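Local coordinates for putative antidote protein of plasmid maintenance system (Nostoc punctiforme, PDB 3CEC) that probably binds DNA through a helix-turn-helix domain and is a putative antidote of a plasmid maintenance (toxin-antitoxin) system, at residues 48-51 against 55-58. Numbering follows the deposited sequence. Where two conformers were deposited one is given.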
loop_
_atom_site.group_PDB
_atom_site.type_symbol
_atom_site.label_atom_id
_atom_site.label_comp_id
_atom_site.label_asym_id
_atom_site.label_seq_id
_atom_site.Cartn_x
_atom_site.Cartn_y
_atom_site.Cartn_z
ATOM N N ILE A 48 0.009 -10.585 -0.278
ATOM C CA ILE A 48 1.029 -9.735 0.349
ATOM C C ILE A 48 1.984 -9.220 -0.706
ATOM O O ILE A 48 2.386 -8.069 -0.709
ATOM C CB ILE A 48 1.790 -10.477 1.497
ATOM C CG1 ILE A 48 0.840 -10.596 2.665
ATOM C CG2 ILE A 48 3.065 -9.721 1.961
ATOM C CD1 ILE A 48 0.268 -9.263 3.159
ATOM N N GLN A 49 2.344 -10.086 -1.642
ATOM C CA GLN A 49 3.308 -9.668 -2.637
ATOM C C GLN A 49 2.706 -8.583 -3.535
ATOM O O GLN A 49 3.427 -7.664 -3.981
ATOM C CB GLN A 49 3.808 -10.857 -3.459
ATOM C CG GLN A 49 5.114 -10.577 -4.156
ATOM C CD GLN A 49 6.237 -10.265 -3.192
ATOM O OE1 GLN A 49 6.589 -11.096 -2.349
ATOM N NE2 GLN A 49 6.824 -9.071 -3.321
ATOM N N GLU A 50 1.394 -8.682 -3.790
ATOM C CA GLU A 50 0.704 -7.681 -4.624
ATOM C C GLU A 50 0.671 -6.342 -3.932
ATOM O O GLU A 50 0.772 -5.309 -4.582
ATOM C CB GLU A 50 -0.673 -8.137 -5.074
ATOM C CG GLU A 50 -0.555 -9.310 -6.041
ATOM C CD GLU A 50 -1.898 -10.013 -6.287
ATOM O OE1 GLU A 50 -2.855 -9.801 -5.506
ATOM O OE2 GLU A 50 -1.972 -10.824 -7.251
ATOM N N VAL A 51 0.517 -6.366 -2.604
ATOM C CA VAL A 51 0.529 -5.092 -1.835
ATOM C C VAL A 51 1.926 -4.493 -1.902
ATOM O O VAL A 51 2.132 -3.311 -2.193
ATOM C CB VAL A 51 0.081 -5.302 -0.395
ATOM C CG1 VAL A 51 0.249 -3.994 0.437
ATOM C CG2 VAL A 51 -1.395 -5.747 -0.315
ATOM N N GLN A 55 0.534 -3.294 -6.583
ATOM C CA GLN A 55 -0.544 -3.760 -7.475
ATOM C C GLN A 55 -1.914 -3.939 -6.823
ATOM O O GLN A 55 -2.955 -4.135 -7.485
ATOM C CB GLN A 55 -0.173 -5.104 -8.088
ATOM C CG GLN A 55 1.138 -5.167 -8.808
ATOM C CD GLN A 55 1.507 -6.615 -9.067
ATOM O OE1 GLN A 55 2.422 -7.171 -8.441
ATOM N NE2 GLN A 55 0.736 -7.263 -9.939
ATOM N N ARG A 56 -1.915 -3.933 -5.504
ATOM C CA ARG A 56 -3.112 -4.150 -4.750
ATOM C C ARG A 56 -3.138 -3.139 -3.609
ATOM O O ARG A 56 -2.135 -2.903 -2.943
ATOM C CB ARG A 56 -3.108 -5.589 -4.185
ATOM C CG ARG A 56 -4.223 -5.934 -3.268
ATOM C CD ARG A 56 -4.150 -7.386 -2.824
ATOM N NE ARG A 56 -4.325 -8.300 -3.950
ATOM C CZ ARG A 56 -5.496 -8.529 -4.554
ATOM N NH1 ARG A 56 -6.604 -7.924 -4.137
ATOM N NH2 ARG A 56 -5.564 -9.370 -5.584
ATOM N N SER A 57 -4.302 -2.562 -3.399
ATOM C CA SER A 57 -4.492 -1.639 -2.282
ATOM C C SER A 57 -4.720 -2.373 -0.981
ATOM O O SER A 57 -5.313 -3.473 -0.952
ATOM C CB SER A 57 -5.710 -0.741 -2.512
ATOM O OG SER A 57 -5.468 0.045 -3.644
ATOM N N ILE A 58 -4.361 -1.688 0.095
ATOM C CA ILE A 58 -4.750 -2.134 1.454
ATOM C C ILE A 58 -6.267 -2.037 1.596
ATOM O O ILE A 58 -6.847 -0.956 1.442
ATOM C CB ILE A 58 -4.145 -1.164 2.554
ATOM C CG1 ILE A 58 -2.604 -1.158 2.543
ATOM C CG2 ILE A 58 -4.697 -1.482 3.944
ATOM C CD1 ILE A 58 -2.024 -2.403 2.872
#
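Just past the end of helix 45-52 the chain folds back on its last turn, and the carbonyl O of E50 receives Q55 N at 2.8 Å and, weakly, R56 N. R56 then runs beside the helix with its CB 3.6 Å from the CB of E50. With CG anti to the backbone N (chi1 174°), its chain bends at chi3 (-64°), which brings the guanidinium round to the carboxylate. The salt bridge uses two nitrogens but converges on one oxygen: E50 OE1 lies 2.6 Å from R56 NE and 2.7 Å from R56 NH2. OE1 sits in the guanidinium plane; NE meets it nearly in line with its C-O bond, NH2 from the syn side, tilted out of the carboxylate plane, and the two flat groups are 27° from coplanar. The other oxygen, OE2, bonds to Q46 NE2 one turn earlier, so both ends of the carboxylate are held. On the buried side V51 CG1 meets the CD1 of I58 at 3.7 Å, the two side chains at about a right angle, while V51 CG2 rests near R56 CD. V51 also reaches I23, and I58 touches A63 and L66 of helix 60-70, tying the loop into the domain core. With E50 cut back to an alanine, the R56 guanidinium would probably lose its carboxylate mate and be freer to turn, while the backbone bonds to the carbonyl could remain. The backbone bonds close the turn; the salt bridge on the outer side and the apolar contact beneath probably help hold the loop's path.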